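Local coordinates for protein lipolytic enzyme, g-d-s-l (Clostridium thermocellum, PDB 2W47) that is a family 6 carbohydrate-binding module, an all-beta domain belonging to a GDSL-type lipolytic enzyme and carrying a bound calcium ion and glycan, at residues I72-N77 and G106-R111; G52-I57 and L126-A131. All coordinates share one frame; numbering follows the deposited sequence.

Contact 1. Residues I72-N77 and G106-R111; sequences ITVNGN and GNNVIR
Thr73 and Arg111 form an antiparallel hydrogen-bonded pair between strands 70-74 and 106-114, and the contact is a worked example of how a strand ending at a turn keeps its polar groups occupied. Thr73 N gives its hydrogen to Arg111 O at 2.9 Å, and Arg111 N returns one to Thr73 O at 3.0 Å; both bonds are nearly straight. One step on, Val74 and Ile110 make a non-hydrogen-bonded pair, whose side chains share the buried face with Leu103 of the opposing sheet. Asn75 N then donates to Val109 O at 2.7 Å.

Here the chain leaves the ladder. Val74 to Asn77 form a type I' turn, closed by reciprocal backbone bonds between Val74 and Asn77, and Gly76 adopts a backbone conformation that calls for glycine. Gly76 N, in the turn, donates to water 1 at 3.0 Å, and the water in turn donates to Val109 O at 2.8 Å, giving that carbonyl a second partner. The same water is hydrogen-bonded to Thr73 OG1, which chi1 of 54° sets between the backbone N and carbonyl carbon. From there OG1 lies alongside Arg111 CB, 3.4 Å away, and is also hydrogen-bonded to water 2, which makes a weak hydrogen bond to Arg111 O.

The longer side chains find partners beyond the pair. Arg111 bends at chi3, and its NE makes a salt bridge to Glu43 while the group also meets Tyr41 in a cation-pi contact. Buried Asn108 uses OD1 to accept from Asn104 N. The chemistry therefore implies a division of labour: backbone bonds join the strands, while Thr73 OG1 and ordered water carry the polar network across the ladder to the turn.

Contact 2. Residues G52-I57 and L126-A131; sequences GSYALI and LKVFSA
With chi1 at 57°, Phe129 places CG between its own backbone N and carbonyl carbon, folding the ring back over Ala55 of the neighbouring strand; Ile57, with CG1 beside its backbone N and chi2 at -177°, extends CD1 toward the same ring. The setting is one sheet of the beta-sandwich, the jelly-roll fold of family 6 modules, in which strands 52-61 and 122-130 run antiparallel.

Two hydrogen-bonded pairs, Ala55 with Phe129 and Ile57 with Lys127, are each closed by bonds in both directions. The Ile57–Lys127 bonds are close to straight, whereas the bond from Ala55 N to Phe129 O, 2.8 Å long, has an N-H...O angle of 142°. Past the strand's end, Ala131 N still donates to Ser53 O at 2.9 Å; water 3, hydrogen-bonded to Ser130 OG, probably donates to that carbonyl too.

Both faces meet through apolar groups, but with different neighbours. On the inner one, Leu56 and Val128 lie side by side, CD2 of the leucine 3.9 Å from CG2 of the valine, and Val46 of the opposing sheet meets Val128. The Tyr54 ring meets Val128 CG1 through CD1, while its OH is hydrogen-bonded to Ser50 O. On the outer face, Pro4 touches Phe129. There, Ala55 CB sits over one face of the Phe129 ring, 3.7 Å from its centroid in a CH-pi contact, while Ile57 CD1 meets the ring edge at CE1, 3.5 Å away.

Contacts 1 and 2 belong to the two facing sheets of the sandwich, their centres about 13 Å apart. They meet in the core, where Ile110 CD1 of contact 1 packs against Leu56 CD2 of contact 2 at 3.8 Å. The chain also ties them together: strand 52-61 is followed by 70-74, and 106-114 by 122-130, so each contact takes one strand from each consecutive pair. Neither contact contributes a residue to the glycan pocket or the calcium site. Pocket residues nevertheless stand just upstream on the same chain paths: Arg68 precedes strand 70-74, and Asn122 begins strand 122-130.

Contact 1. Residues I72-N77 and G106-R111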
loop_
_atom_site.group_PDB
_atom_site.type_symbol
_atom_site.label_atom_id
_atom_site.label_comp_id
_atom_site.label_asym_id
_atom_site.label_seq_id
_atom_site.Cartn_x
_atom_site.Cartn_y
_atom_site.Cartn_z
ATOM N N ILE A 72 -2.896 0.991 -8.479
ATOM C CA ILE A 72 -2.099 -0.156 -8.062
ATOM C C ILE A 72 -1.632 -0.937 -9.264
ATOM O O ILE A 72 -2.437 -1.352 -10.102
ATOM C CB ILE A 72 -2.879 -1.085 -7.101
ATOM C CG1 ILE A 72 -3.637 -0.275 -6.038
ATOM C CG2 ILE A 72 -1.941 -2.138 -6.486
ATOM C CD1 ILE A 72 -2.769 0.645 -5.170
ATOM N N THR A 73 -0.324 -1.145 -9.327
ATOM C CA THR A 73 0.272 -1.922 -10.400
ATOM C C THR A 73 1.050 -3.114 -9.850
ATOM O O THR A 73 1.654 -3.040 -8.779
ATOM C CB THR A 73 1.190 -1.070 -11.309
ATOM O OG1 THR A 73 2.175 -0.397 -10.513
ATOM C CG2 THR A 73 0.392 -0.040 -12.087
ATOM N N VAL A 74 1.005 -4.218 -10.591
ATOM C CA VAL A 74 1.822 -5.393 -10.302
ATOM C C VAL A 74 2.660 -5.625 -11.541
ATOM O O VAL A 74 2.131 -5.879 -12.627
ATOM C CB VAL A 74 0.967 -6.645 -9.995
ATOM C CG1 VAL A 74 1.848 -7.893 -9.851
ATOM C CG2 VAL A 74 0.151 -6.428 -8.743
ATOM N N ASN A 75 3.974 -5.479 -11.392
ATOM C CA ASN A 75 4.892 -5.597 -12.519
ATOM C C ASN A 75 4.530 -4.606 -13.643
ATOM O O ASN A 75 4.727 -4.879 -14.836
ATOM C CB ASN A 75 4.951 -7.057 -13.000
ATOM C CG ASN A 75 5.214 -8.028 -11.857
ATOM O OD1 ASN A 75 4.499 -9.025 -11.667
ATOM N ND2 ASN A 75 6.220 -7.719 -11.064
ATOM N N GLY A 76 4.003 -3.446 -13.250
ATOM C CA GLY A 76 3.621 -2.403 -14.199
ATOM C C GLY A 76 2.241 -2.581 -14.811
ATOM O O GLY A 76 1.757 -1.706 -15.537
ATOM N N ASN A 77 1.607 -3.710 -14.520
ATOM C CA ASN A 77 0.244 -3.955 -14.983
ATOM C C ASN A 77 -0.738 -3.337 -14.018
ATOM O O ASN A 77 -0.643 -3.564 -12.824
ATOM C CB ASN A 77 0.006 -5.452 -15.090
ATOM C CG ASN A 77 0.960 -6.104 -16.056
ATOM O OD1 ASN A 77 1.987 -6.671 -15.661
ATOM N ND2 ASN A 77 0.681 -5.954 -17.326
ATOM N N GLY A 106 8.110 -16.066 -7.203
ATOM C CA GLY A 106 9.279 -15.208 -7.161
ATOM C C GLY A 106 8.880 -13.780 -6.861
ATOM O O GLY A 106 7.920 -13.531 -6.132
ATOM N N ASN A 107 9.624 -12.837 -7.425
ATOM C CA ASN A 107 9.394 -11.435 -7.138
ATOM C C ASN A 107 8.276 -10.835 -7.963
ATOM O O ASN A 107 8.083 -11.173 -9.133
ATOM C CB ASN A 107 10.652 -10.607 -7.358
ATOM C CG ASN A 107 10.529 -9.241 -6.748
ATOM O OD1 ASN A 107 10.349 -9.117 -5.544
ATOM N ND2 ASN A 107 10.605 -8.202 -7.579
ATOM N N ASN A 108 7.550 -9.931 -7.313
ATOM C CA ASN A 108 6.502 -9.146 -7.931
ATOM C C ASN A 108 6.691 -7.703 -7.506
ATOM O O ASN A 108 6.851 -7.416 -6.325
ATOM C CB ASN A 108 5.125 -9.646 -7.500
ATOM C CG ASN A 108 4.871 -11.072 -7.932
ATOM O OD1 ASN A 108 4.249 -11.308 -8.964
ATOM N ND2 ASN A 108 5.372 -12.027 -7.150
ATOM N N VAL A 109 6.699 -6.810 -8.479
ATOM C CA VAL A 109 6.918 -5.396 -8.205
ATOM C C VAL A 109 5.557 -4.738 -7.975
ATOM O O VAL A 109 4.770 -4.612 -8.907
ATOM C CB VAL A 109 7.671 -4.717 -9.372
ATOM C CG1 VAL A 109 7.995 -3.284 -9.020
ATOM C CG2 VAL A 109 8.963 -5.477 -9.726
ATOM N N ILE A 110 5.276 -4.357 -6.732
ATOM C CA ILE A 110 3.963 -3.828 -6.381
ATOM C C ILE A 110 4.062 -2.341 -6.048
ATOM O O ILE A 110 4.788 -1.964 -5.135
ATOM C CB ILE A 110 3.334 -4.633 -5.222
ATOM C CG1 ILE A 110 3.283 -6.134 -5.596
ATOM C CG2 ILE A 110 1.941 -4.069 -4.869
ATOM C CD1 ILE A 110 2.421 -7.030 -4.718
ATOM N N ARG A 111 3.365 -1.513 -6.825
ATOM C CA ARG A 111 3.427 -0.066 -6.668
ATOM C C ARG A 111 2.046 0.537 -6.434
ATOM O O ARG A 111 1.062 0.153 -7.084
ATOM C CB ARG A 111 4.098 0.592 -7.889
ATOM C CG ARG A 111 4.282 2.108 -7.750
ATOM C CD ARG A 111 4.788 2.736 -9.026
ATOM N NE ARG A 111 6.135 2.288 -9.354
ATOM C CZ ARG A 111 6.881 2.841 -10.303
ATOM N NH1 ARG A 111 6.412 3.868 -11.008
ATOM N NH2 ARG A 111 8.103 2.368 -10.529
HETATM O O HOH W 1 4.215 -2.343 -10.517
HETATM O O HOH W 2 1.139 2.278 -9.501
#

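Contact 2. Residues G52-I57 and L126-A131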
loop_
_atom_site.group_PDB
_atom_site.type_symbol
_atom_site.label_atom_id
_atom_site.label_comp_id
_atom_site.label_asym_id
_atom_site.label_seq_id
_atom_site.Cartn_x
_atom_site.Cartn_y
_atom_site.Cartn_z
ATOM N N GLY A 52 -0.242 -17.535 -7.833
ATOM C CA GLY A 52 -1.626 -17.618 -7.390
ATOM C C GLY A 52 -2.146 -16.315 -6.828
ATOM O O GLY A 52 -1.537 -15.257 -7.008
ATOM N N SER A 53 -3.282 -16.396 -6.141
ATOM C CA SER A 53 -3.970 -15.209 -5.642
ATOM C C SER A 53 -3.510 -14.860 -4.233
ATOM O O SER A 53 -3.431 -15.725 -3.358
ATOM C CB SER A 53 -5.485 -15.418 -5.671
ATOM O OG SER A 53 -5.908 -15.896 -6.934
ATOM N N TYR A 54 -3.199 -13.583 -4.031
ATOM C CA TYR A 54 -2.721 -13.085 -2.745
ATOM C C TYR A 54 -3.509 -11.864 -2.346
ATOM O O TYR A 54 -3.844 -11.035 -3.188
ATOM C CB TYR A 54 -1.233 -12.717 -2.812
ATOM C CG TYR A 54 -0.330 -13.920 -2.909
ATOM C CD1 TYR A 54 0.339 -14.398 -1.792
ATOM C CD2 TYR A 54 -0.156 -14.582 -4.120
ATOM C CE1 TYR A 54 1.161 -15.524 -1.875
ATOM C CE2 TYR A 54 0.666 -15.700 -4.215
ATOM C CZ TYR A 54 1.319 -16.162 -3.088
ATOM O OH TYR A 54 2.138 -17.278 -3.176
ATOM N N ALA A 55 -3.782 -11.753 -1.053
ATOM C CA ALA A 55 -4.296 -10.513 -0.490
ATOM C C ALA A 55 -3.136 -9.542 -0.301
ATOM O O ALA A 55 -2.071 -9.923 0.194
ATOM C CB ALA A 55 -4.993 -10.777 0.825
ATOM N N LEU A 56 -3.364 -8.306 -0.736
ATOM C CA LEU A 56 -2.437 -7.196 -0.552
ATOM C C LEU A 56 -3.187 -6.178 0.284
ATOM O O LEU A 56 -4.126 -5.549 -0.198
ATOM C CB LEU A 56 -2.060 -6.582 -1.907
ATOM C CG LEU A 56 -1.630 -7.543 -3.022
ATOM C CD1 LEU A 56 -1.349 -6.782 -4.314
ATOM C CD2 LEU A 56 -0.419 -8.341 -2.585
ATOM N N ILE A 57 -2.789 -6.049 1.544
ATOM C CA ILE A 57 -3.473 -5.169 2.480
ATOM C C ILE A 57 -2.546 -4.039 2.910
ATOM O O ILE A 57 -1.470 -4.278 3.458
ATOM C CB ILE A 57 -3.989 -5.934 3.720
ATOM C CG1 ILE A 57 -5.003 -7.014 3.307
ATOM C CG2 ILE A 57 -4.601 -4.968 4.727
ATOM C CD1 ILE A 57 -5.620 -7.785 4.486
ATOM N N LEU A 126 2.641 -2.868 3.916
ATOM C CA LEU A 126 1.860 -3.728 3.052
ATOM C C LEU A 126 1.963 -5.132 3.624
ATOM O O LEU A 126 3.060 -5.631 3.853
ATOM C CB LEU A 126 2.416 -3.694 1.627
ATOM C CG LEU A 126 1.880 -4.732 0.637
ATOM C CD1 LEU A 126 0.412 -4.500 0.313
ATOM C CD2 LEU A 126 2.717 -4.739 -0.633
ATOM N N LYS A 127 0.817 -5.757 3.858
ATOM C CA LYS A 127 0.737 -7.117 4.373
ATOM C C LYS A 127 0.273 -8.018 3.240
ATOM O O LYS A 127 -0.713 -7.717 2.567
ATOM C CB LYS A 127 -0.263 -7.147 5.521
ATOM C CG LYS A 127 -0.549 -8.527 6.115
ATOM C CD LYS A 127 -1.626 -8.399 7.193
ATOM C CE LYS A 127 -1.928 -9.712 7.881
ATOM N NZ LYS A 127 -2.907 -9.500 8.982
ATOM N N VAL A 128 0.982 -9.126 3.032
ATOM C CA VAL A 128 0.720 -10.019 1.907
ATOM C C VAL A 128 0.535 -11.430 2.437
ATOM O O VAL A 128 1.352 -11.930 3.212
ATOM C CB VAL A 128 1.875 -9.977 0.856
ATOM C CG1 VAL A 128 1.603 -10.880 -0.351
ATOM C CG2 VAL A 128 2.110 -8.540 0.390
ATOM N N PHE A 129 -0.552 -12.067 2.017
ATOM C CA PHE A 129 -0.775 -13.466 2.368
ATOM C C PHE A 129 -1.541 -14.175 1.271
ATOM O O PHE A 129 -2.222 -13.548 0.457
ATOM C CB PHE A 129 -1.435 -13.631 3.751
ATOM C CG PHE A 129 -2.747 -12.913 3.917
ATOM C CD1 PHE A 129 -2.789 -11.601 4.377
ATOM C CD2 PHE A 129 -3.951 -13.567 3.660
ATOM C CE1 PHE A 129 -4.008 -10.942 4.547
ATOM C CE2 PHE A 129 -5.170 -12.915 3.820
ATOM C CZ PHE A 129 -5.196 -11.604 4.274
ATOM N N SER A 130 -1.400 -15.495 1.236
ATOM C CA SER A 130 -2.056 -16.309 0.237
ATOM C C SER A 130 -3.566 -16.249 0.441
ATOM O O SER A 130 -4.043 -16.303 1.568
ATOM C CB SER A 130 -1.552 -17.745 0.341
ATOM O OG SER A 130 -2.179 -18.589 -0.605
ATOM N N ALA A 131 -4.300 -16.098 -0.655
ATOM C CA ALA A 131 -5.755 -16.024 -0.597
ATOM C C ALA A 131 -6.325 -16.782 -1.783
ATOM O O ALA A 131 -7.092 -16.239 -2.592
ATOM C CB ALA A 131 -6.213 -14.561 -0.588
HETATM O O HOH W 3 -1.766 -18.069 -3.211
#